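Local coordinates for protein positive phenol-degradative gene regulator (PDB 5FRY) that activates transcription of phenol-degradation genes in response to phenols, which are bound by the sensory domain that makes up this chain, at residues A[80-85]-A[95-100]; A[157-162]-A[169-174]; A[176-179]-A[184-187]. All blocks are in the same frame, centred on the assembly; numbering follows the deposited sequence.

Contacts 1 and 2 are buried and contact 3 only partly. Contact 2 lies deepest, its centre about 7 Å from that of the chain, whereas the centres of contacts 1 and 3 are about 13 Å out. Contact 1 joins the end of one helix and the residue after it to another helix through methionine and alanine alone; it meets contact 2 through Tyr161, which reaches Met97 and Ala82. Contact 2 sets a helix on a strand and mixes hydroxyl, backbone and CH-pi interactions beside the bound dimethylphenol. Contact 3 is a hairpin end joined by backbone bonds and zinc. Contacts 2 and 3 lie on neighbouring strands of one sheet and share the zinc ion, to which Glu174, Cys177 and Cys185 all bind.

Contact 1: residues A[80-85]-A[95-100]; sequences ELAKTM and LEMGPC
Ala82, in the last turn of helix 60-84, and Met85, just beyond it, take up the side chain of Met97 on helix 97-104. This is helix-to-helix packing within the part of the sensory domain that belongs to the activator of aromatic catabolism family. The contact is small and apolar. Ala82 and Met97 come closest in the backbone, with 6.4 Å between their CA atoms, and the side chain of Met97 packs on the methyl of the alanine. Met97 runs straight through chi2 and then bends at chi3 (-69°), a turn that lays its own methyl group against that of Ala82, with Met97 CE 3.6 Å from Ala82 CB. The sulfur takes part as well, for Met97 SD is 3.8 Å from the same Ala82 CB.

The other apolar contact joins the two methionines. Their chains run antiparallel alongside one another, and Met85 CG rests against the sulfur of Met97. Leu19 of helix 15-20 touches both methionines, while Tyr161 of helix 152-166 packs on Ala82 and Met97, so helices 15-20 and 152-166 also pack on this contact. Along the second segment, Gly98 N is hydrogen-bonded to Leu95 O (2.9 Å), and the next residue, Pro99, lines the dimethylphenol pocket. The closest approach of the two methionines is that of Met85 CG to Met97 SD, 3.6 Å.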
loop_
_atom_site.group_PDB
_atom_site.type_symbol
_atom_site.label_atom_id
_atom_site.label_comp_id
_atom_site.label_asym_id
_atom_site.label_seq_id
_atom_site.Cartn_x
_atom_site.Cartn_y
_atom_site.Cartn_z
ATOM N N GLU A 80 -8.740 -16.058 4.179
ATOM C CA GLU A 80 -9.178 -16.311 5.555
ATOM C C GLU A 80 -10.496 -15.614 5.817
ATOM O O GLU A 80 -11.356 -16.149 6.526
ATOM C CB GLU A 80 -8.138 -15.838 6.574
ATOM C CG GLU A 80 -6.840 -16.614 6.521
ATOM C CD GLU A 80 -5.751 -15.982 7.368
ATOM O OE1 GLU A 80 -6.016 -14.941 8.023
ATOM O OE2 GLU A 80 -4.622 -16.520 7.376
ATOM N N LEU A 81 -10.645 -14.416 5.256
ATOM C CA LEU A 81 -11.882 -13.666 5.384
ATOM C C LEU A 81 -13.005 -14.390 4.639
ATOM O O LEU A 81 -14.126 -14.488 5.139
ATOM C CB LEU A 81 -11.704 -12.229 4.872
ATOM C CG LEU A 81 -12.964 -11.372 4.736
ATOM C CD1 LEU A 81 -13.715 -11.352 6.057
ATOM C CD2 LEU A 81 -12.644 -9.954 4.289
ATOM N N ALA A 82 -12.696 -14.929 3.464
ATOM C CA ALA A 82 -13.707 -15.579 2.636
ATOM C C ALA A 82 -14.185 -16.871 3.279
ATOM O O ALA A 82 -15.364 -17.215 3.206
ATOM C CB ALA A 82 -13.161 -15.851 1.237
ATOM N N LYS A 83 -13.267 -17.586 3.910
ATOM C CA LYS A 83 -13.610 -18.848 4.561
ATOM C C LYS A 83 -14.591 -18.643 5.724
ATOM O O LYS A 83 -15.275 -19.588 6.115
ATOM C CB LYS A 83 -12.349 -19.560 5.068
ATOM C CG LYS A 83 -11.574 -20.372 4.025
ATOM C CD LYS A 83 -10.149 -20.504 4.517
ATOM C CE LYS A 83 -9.252 -21.296 3.601
ATOM N NZ LYS A 83 -8.058 -21.781 4.390
ATOM N N THR A 84 -14.658 -17.423 6.246
ATOM C CA THR A 84 -15.605 -17.096 7.306
ATOM C C THR A 84 -17.028 -17.127 6.762
ATOM O O THR A 84 -17.901 -17.796 7.315
ATOM C CB THR A 84 -15.322 -15.708 7.908
ATOM O OG1 THR A 84 -15.056 -14.772 6.856
ATOM C CG2 THR A 84 -14.124 -15.767 8.844
ATOM N N MET A 85 -17.253 -16.403 5.671
ATOM C CA MET A 85 -18.554 -16.386 5.011
ATOM C C MET A 85 -18.620 -17.495 3.967
ATOM O O MET A 85 -18.404 -17.257 2.779
ATOM C CB MET A 85 -18.808 -15.028 4.357
ATOM C CG MET A 85 -17.742 -14.611 3.356
ATOM S SD MET A 85 -17.484 -12.828 3.316
ATOM C CE MET A 85 -16.111 -12.660 4.454
ATOM N N LEU A 95 -14.328 -19.199 -4.416
ATOM C CA LEU A 95 -13.280 -18.731 -5.309
ATOM C C LEU A 95 -13.549 -17.297 -5.743
ATOM O O LEU A 95 -12.660 -16.442 -5.696
ATOM C CB LEU A 95 -13.181 -19.654 -6.525
ATOM C CG LEU A 95 -12.161 -19.381 -7.632
ATOM C CD1 LEU A 95 -12.603 -18.230 -8.541
ATOM C CD2 LEU A 95 -10.787 -19.106 -7.050
ATOM N N GLU A 96 -14.798 -17.040 -6.128
ATOM C CA GLU A 96 -15.186 -15.761 -6.707
ATOM C C GLU A 96 -15.011 -14.591 -5.743
ATOM O O GLU A 96 -15.078 -13.429 -6.157
ATOM C CB GLU A 96 -16.643 -15.822 -7.197
ATOM C CG GLU A 96 -17.119 -14.522 -7.855
ATOM C CD GLU A 96 -18.463 -14.651 -8.564
ATOM O OE1 GLU A 96 -19.444 -15.072 -7.916
ATOM O OE2 GLU A 96 -18.535 -14.325 -9.771
ATOM N N MET A 97 -14.789 -14.888 -4.468
ATOM C CA MET A 97 -14.595 -13.822 -3.504
ATOM C C MET A 97 -13.205 -13.206 -3.688
ATOM O O MET A 97 -13.026 -12.011 -3.459
ATOM C CB MET A 97 -14.807 -14.333 -2.077
ATOM C CG MET A 97 -16.278 -14.370 -1.661
ATOM S SD MET A 97 -16.628 -15.089 -0.019
ATOM C CE MET A 97 -16.238 -16.799 -0.329
ATOM N N GLY A 98 -12.243 -14.024 -4.108
ATOM C CA GLY A 98 -10.915 -13.564 -4.480
ATOM C C GLY A 98 -10.953 -12.377 -5.424
ATOM O O GLY A 98 -10.613 -11.252 -5.036
ATOM N N PRO A 99 -11.367 -12.622 -6.672
ATOM C CA PRO A 99 -11.554 -11.568 -7.671
ATOM C C PRO A 99 -12.337 -10.345 -7.144
ATOM O O PRO A 99 -11.964 -9.228 -7.496
ATOM C CB PRO A 99 -12.318 -12.285 -8.788
ATOM C CG PRO A 99 -11.843 -13.702 -8.688
ATOM C CD PRO A 99 -11.578 -13.970 -7.242
ATOM N N CYS A 100 -13.375 -10.562 -6.370
ATOM C CA CYS A 100 -14.150 -9.498 -5.782
ATOM C C CYS A 100 -13.282 -8.660 -4.842
ATOM O O CYS A 100 -13.202 -7.462 -4.979
ATOM C CB CYS A 100 -15.336 -10.050 -5.035
ATOM S SG CYS A 100 -16.736 -10.687 -6.024
#

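Contact 2: residues A[157-162]-A[169-174]; sequences YATGYT and TILYRE. With ZN (zinc ion), chain C; ERH (3,4-dimethylphenol), chain D.
Tyr172 leans from strand 170-176 onto helix 152-166, the two segments running nearly antiparallel (159°) with axes 6.9 Å apart, in the V4R part of the domain. Its backbone N donates to Thr159 OG1 at 3.3 Å, a bent bond (142°) to a hydroxyl that is also hydrogen-bonded to Tyr205 OH and Ile155 O. Beyond it, Tyr172 CB passes the same Thr159 OG1, and CD1 comes 3.4 Å from Thr159 N. The ring then lies over Ala158, whose CB sits 3.6 Å from the ring centroid in a CH-pi contact over one face. Tyr172 CE1 reaches Ala158 O at 3.1 Å, and CE2 is 4.1 Å from C08 of the bound 3,4-dimethylphenol. At the tip, Tyr172 OH is hydrogen-bonded to Thr162 OG1 (2.6 Å) and to Tyr124 OH. Thr162 has its OG1 beside the backbone N (chi1 -48°), from where it donates to Ala158 O; that carbonyl takes Thr162 N from the opposite face of its plane. Since Tyr172, Ala158 and Thr162 all line the pocket, the hydroxyl bonds and the CH-pi contact together probably hold the ring in place beside the phenol.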
loop_
_atom_site.group_PDB
_atom_site.type_symbol
_atom_site.label_atom_id
_atom_site.label_comp_id
_atom_site.label_asym_id
_atom_site.label_seq_id
_atom_site.Cartn_x
_atom_site.Cartn_y
_atom_site.Cartn_z
ATOM N N TYR A 157 -0.984 -12.476 -5.396
ATOM C CA TYR A 157 -2.265 -12.433 -4.715
ATOM C C TYR A 157 -3.161 -13.581 -5.172
ATOM O O TYR A 157 -3.722 -14.305 -4.323
ATOM C CB TYR A 157 -2.934 -11.083 -4.938
ATOM C CG TYR A 157 -4.291 -10.972 -4.282
ATOM C CD1 TYR A 157 -5.397 -11.664 -4.802
ATOM C CD2 TYR A 157 -4.465 -10.220 -3.122
ATOM C CE1 TYR A 157 -6.632 -11.590 -4.204
ATOM C CE2 TYR A 157 -5.707 -10.128 -2.519
ATOM C CZ TYR A 157 -6.787 -10.809 -3.075
ATOM O OH TYR A 157 -8.040 -10.726 -2.507
ATOM N N ALA A 158 -3.278 -13.764 -6.493
ATOM C CA ALA A 158 -4.090 -14.846 -7.067
ATOM C C ALA A 158 -3.609 -16.200 -6.580
ATOM O O ALA A 158 -4.408 -17.056 -6.183
ATOM C CB ALA A 158 -4.073 -14.812 -8.583
ATOM N N THR A 159 -2.299 -16.397 -6.627
ATOM C CA THR A 159 -1.677 -17.621 -6.153
ATOM C C THR A 159 -1.999 -17.885 -4.677
ATOM O O THR A 159 -2.469 -18.985 -4.306
ATOM C CB THR A 159 -0.152 -17.547 -6.370
ATOM O OG1 THR A 159 0.106 -17.367 -7.771
ATOM C CG2 THR A 159 0.539 -18.793 -5.883
ATOM N N GLY A 160 -1.782 -16.865 -3.850
ATOM C CA GLY A 160 -1.873 -16.993 -2.404
ATOM C C GLY A 160 -3.284 -17.301 -1.970
ATOM O O GLY A 160 -3.506 -18.226 -1.191
ATOM N N TYR A 161 -4.228 -16.546 -2.512
ATOM C CA TYR A 161 -5.644 -16.706 -2.211
ATOM C C TYR A 161 -6.135 -18.079 -2.640
ATOM O O TYR A 161 -6.718 -18.797 -1.848
ATOM C CB TYR A 161 -6.473 -15.621 -2.903
ATOM C CG TYR A 161 -7.967 -15.756 -2.656
ATOM C CD1 TYR A 161 -8.738 -16.666 -3.382
ATOM C CD2 TYR A 161 -8.601 -14.986 -1.690
ATOM C CE1 TYR A 161 -10.100 -16.809 -3.145
ATOM C CE2 TYR A 161 -9.959 -15.110 -1.461
ATOM C CZ TYR A 161 -10.703 -16.019 -2.192
ATOM O OH TYR A 161 -12.055 -16.129 -1.955
ATOM N N THR A 162 -5.890 -18.438 -3.901
ATOM C CA THR A 162 -6.394 -19.712 -4.414
ATOM C C THR A 162 -5.752 -20.852 -3.666
ATOM O O THR A 162 -6.408 -21.833 -3.306
ATOM C CB THR A 162 -6.115 -19.860 -5.909
ATOM O OG1 THR A 162 -6.509 -18.650 -6.578
ATOM C CG2 THR A 162 -6.873 -21.095 -6.490
ATOM N N THR A 169 -0.953 -25.903 -3.371
ATOM C CA THR A 169 -0.216 -24.840 -4.068
ATOM C C THR A 169 -0.750 -24.676 -5.467
ATOM O O THR A 169 -0.564 -25.552 -6.250
ATOM C CB THR A 169 1.279 -25.161 -4.089
ATOM O OG1 THR A 169 1.774 -24.972 -2.801
ATOM C CG2 THR A 169 2.033 -24.274 -5.019
ATOM N N ILE A 170 -1.404 -23.555 -5.766
ATOM C CA ILE A 170 -1.953 -23.314 -7.089
ATOM C C ILE A 170 -1.280 -22.065 -7.633
ATOM O O ILE A 170 -1.564 -20.980 -7.144
ATOM C CB ILE A 170 -3.488 -23.111 -7.063
ATOM C CG1 ILE A 170 -4.207 -24.304 -6.421
ATOM C CG2 ILE A 170 -4.018 -22.916 -8.468
ATOM C CD1 ILE A 170 -4.402 -25.484 -7.354
ATOM N N LEU A 171 -0.392 -22.213 -8.623
ATOM C CA LEU A 171 0.329 -21.074 -9.194
ATOM C C LEU A 171 -0.404 -20.428 -10.369
ATOM O O LEU A 171 -1.127 -21.097 -11.114
ATOM C CB LEU A 171 1.733 -21.500 -9.643
ATOM C CG LEU A 171 2.584 -22.267 -8.624
ATOM C CD1 LEU A 171 3.815 -22.849 -9.299
ATOM C CD2 LEU A 171 3.010 -21.385 -7.475
ATOM N N TYR A 172 -0.202 -19.119 -10.528
ATOM C CA TYR A 172 -0.735 -18.384 -11.668
ATOM C C TYR A 172 0.371 -17.803 -12.526
ATOM O O TYR A 172 1.448 -17.444 -12.039
ATOM C CB TYR A 172 -1.649 -17.245 -11.217
ATOM C CG TYR A 172 -2.986 -17.674 -10.684
ATOM C CD1 TYR A 172 -3.104 -18.231 -9.415
ATOM C CD2 TYR A 172 -4.136 -17.483 -11.422
ATOM C CE1 TYR A 172 -4.335 -18.604 -8.915
ATOM C CE2 TYR A 172 -5.356 -17.848 -10.931
ATOM C CZ TYR A 172 -5.455 -18.403 -9.671
ATOM O OH TYR A 172 -6.695 -18.769 -9.191
ATOM N N ARG A 173 0.092 -17.679 -13.812
ATOM C CA ARG A 173 0.974 -16.924 -14.678
ATOM C C ARG A 173 0.157 -15.975 -15.538
ATOM O O ARG A 173 -1.004 -16.246 -15.865
ATOM C CB ARG A 173 1.815 -17.869 -15.538
ATOM C CG ARG A 173 3.240 -17.382 -15.735
ATOM C CD ARG A 173 4.086 -18.414 -16.458
ATOM N NE ARG A 173 4.645 -19.390 -15.535
ATOM C CZ ARG A 173 5.133 -20.566 -15.910
ATOM N NH1 ARG A 173 5.119 -20.917 -17.192
ATOM N NH2 ARG A 173 5.621 -21.399 -14.999
ATOM N N GLU A 174 0.751 -14.838 -15.880
ATOM C CA GLU A 174 0.109 -13.898 -16.783
ATOM C C GLU A 174 0.339 -14.314 -18.218
ATOM O O GLU A 174 1.480 -14.340 -18.662
ATOM C CB GLU A 174 0.652 -12.487 -16.568
ATOM C CG GLU A 174 0.045 -11.750 -15.401
ATOM C CD GLU A 174 0.315 -10.267 -15.486
ATOM O OE1 GLU A 174 1.410 -9.847 -15.083
ATOM O OE2 GLU A 174 -0.548 -9.514 -15.974
HETATM ZN ZN ZN C . -0.438 -7.481 -16.150
HETATM O O01 ERH D . -7.116 -11.038 -8.848
HETATM C C02 ERH D . -8.115 -14.555 -9.802
HETATM C C03 ERH D . -7.609 -14.450 -7.378
HETATM C C04 ERH D . -8.030 -15.201 -8.623
HETATM C C05 ERH D . -7.791 -13.079 -9.883
HETATM C C06 ERH D . -7.320 -13.135 -7.449
HETATM C C07 ERH D . -7.417 -12.411 -8.774
HETATM C C08 ERH D . -8.535 -15.305 -11.048
HETATM C C09 ERH D . -7.513 -15.175 -6.053
#

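Contact 3: residues A[176-179]-A[184-187]; sequences ECVG and HCRI. With ZN (zinc ion), chain C.
Glu176 and Arg186 pair across the end of an antiparallel beta hairpin, where strands 170-176 and 185-191 of the four-stranded sheet are joined by a zinc-binding loop in the V4R part of the domain. They form a hydrogen-bonded pair: Glu176 N donates to Arg186 O at 3.2 Å, and Arg186 N returns the bond to Glu176 O at 2.8 Å. Glu176 O also receives a CA-H...O contact from Cys185.

On the face carrying both side chains, Glu176 and Arg186 lie side by side. Glu176 OE2 lies above the guanidinium, toward its rim and well out of its plane, 4.1 Å from Arg186 NH1, an attraction of charge beyond salt-bridge range. The other oxygen, Glu176 OE1, takes a weak bond from His184 NE2 at 3.1 Å (127°), the imidazole and carboxylate planes being inclined to each other. Beyond the pair, Val178 CG1 presses tightly on His184 CA.

The metal holds the loop closed. Cys177, its SG anti to the backbone N (chi1 175°), and Cys185 converge on zinc, and Glu174 and Cys151 complete the four ligands. The two sulfurs, Cys177 SG and Cys185 SG, are 3.5 Å apart, each bonded to the ion, at 2.2 and 2.3 Å respectively. Val178 N-H donates a hydrogen bond to a ligand sulfur, which would be expected to draw off some of the thiolate's charge: the bond from Val178 N to Cys185 SG is 3.4 Å long and nearly straight, 164°.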
loop_
_atom_site.group_PDB
_atom_site.type_symbol
_atom_site.label_atom_id
_atom_site.label_comp_id
_atom_site.label_asym_id
_atom_site.label_seq_id
_atom_site.Cartn_x
_atom_site.Cartn_y
_atom_site.Cartn_z
ATOM N N GLU A 176 -1.111 -12.706 -20.851
ATOM C CA GLU A 176 -1.046 -11.417 -21.534
ATOM C C GLU A 176 -1.089 -10.320 -20.474
ATOM O O GLU A 176 -1.586 -10.552 -19.363
ATOM C CB GLU A 176 -2.202 -11.271 -22.525
ATOM C CG GLU A 176 -2.355 -12.474 -23.455
ATOM C CD GLU A 176 -3.709 -12.539 -24.146
ATOM O OE1 GLU A 176 -4.448 -11.531 -24.127
ATOM O OE2 GLU A 176 -4.033 -13.611 -24.707
ATOM N N CYS A 177 -0.569 -9.140 -20.797
ATOM C CA CYS A 177 -0.472 -8.075 -19.807
ATOM C C CYS A 177 -0.335 -6.697 -20.436
ATOM O O CYS A 177 0.375 -6.529 -21.425
ATOM C CB CYS A 177 0.716 -8.330 -18.887
ATOM S SG CYS A 177 0.987 -6.992 -17.731
ATOM N N VAL A 178 -1.001 -5.711 -19.836
ATOM C CA VAL A 178 -0.956 -4.334 -20.322
ATOM C C VAL A 178 0.447 -3.757 -20.292
ATOM O O VAL A 178 0.851 -3.021 -21.194
ATOM C CB VAL A 178 -1.860 -3.424 -19.491
ATOM C CG1 VAL A 178 -3.319 -3.798 -19.714
ATOM C CG2 VAL A 178 -1.485 -3.522 -18.007
ATOM N N GLY A 179 1.180 -4.079 -19.240
ATOM C CA GLY A 179 2.531 -3.589 -19.074
ATOM C C GLY A 179 3.413 -3.921 -20.260
ATOM O O GLY A 179 4.425 -3.264 -20.479
ATOM N N HIS A 184 -4.872 -5.450 -22.112
ATOM C CA HIS A 184 -5.366 -6.006 -20.864
ATOM C C HIS A 184 -4.430 -7.088 -20.381
ATOM O O HIS A 184 -3.487 -7.475 -21.082
ATOM C CB HIS A 184 -6.772 -6.583 -21.044
ATOM C CG HIS A 184 -6.819 -7.766 -21.961
ATOM N ND1 HIS A 184 -7.369 -7.706 -23.226
ATOM C CD2 HIS A 184 -6.368 -9.034 -21.811
ATOM C CE1 HIS A 184 -7.259 -8.884 -23.808
ATOM N NE2 HIS A 184 -6.648 -9.709 -22.975
ATOM N N CYS A 185 -4.718 -7.603 -19.190
ATOM C CA CYS A 185 -3.974 -8.718 -18.651
ATOM C C CYS A 185 -4.868 -9.948 -18.672
ATOM O O CYS A 185 -6.083 -9.828 -18.507
ATOM C CB CYS A 185 -3.490 -8.418 -17.219
ATOM S SG CYS A 185 -2.448 -6.936 -17.025
ATOM N N ARG A 186 -4.272 -11.117 -18.895
ATOM C CA ARG A 186 -4.977 -12.389 -18.781
ATOM C C ARG A 186 -4.106 -13.429 -18.096
ATOM O O ARG A 186 -2.902 -13.522 -18.347
ATOM C CB ARG A 186 -5.404 -12.912 -20.152
ATOM C CG ARG A 186 -5.881 -14.339 -20.130
ATOM C CD ARG A 186 -6.345 -14.771 -21.505
ATOM N NE ARG A 186 -7.286 -13.802 -22.046
ATOM C CZ ARG A 186 -7.951 -13.955 -23.185
ATOM N NH1 ARG A 186 -7.781 -15.055 -23.910
ATOM N NH2 ARG A 186 -8.787 -13.006 -23.591
ATOM N N ILE A 187 -4.726 -14.248 -17.258
ATOM C CA ILE A 187 -3.949 -15.119 -16.394
ATOM C C ILE A 187 -4.485 -16.550 -16.350
ATOM O O ILE A 187 -5.682 -16.800 -16.558
ATOM C CB ILE A 187 -3.892 -14.566 -14.945
ATOM C CG1 ILE A 187 -5.300 -14.477 -14.359
ATOM C CG2 ILE A 187 -3.204 -13.204 -14.908
ATOM C CD1 ILE A 187 -5.331 -14.153 -12.880
HETATM ZN ZN ZN C . -0.438 -7.481 -16.150
#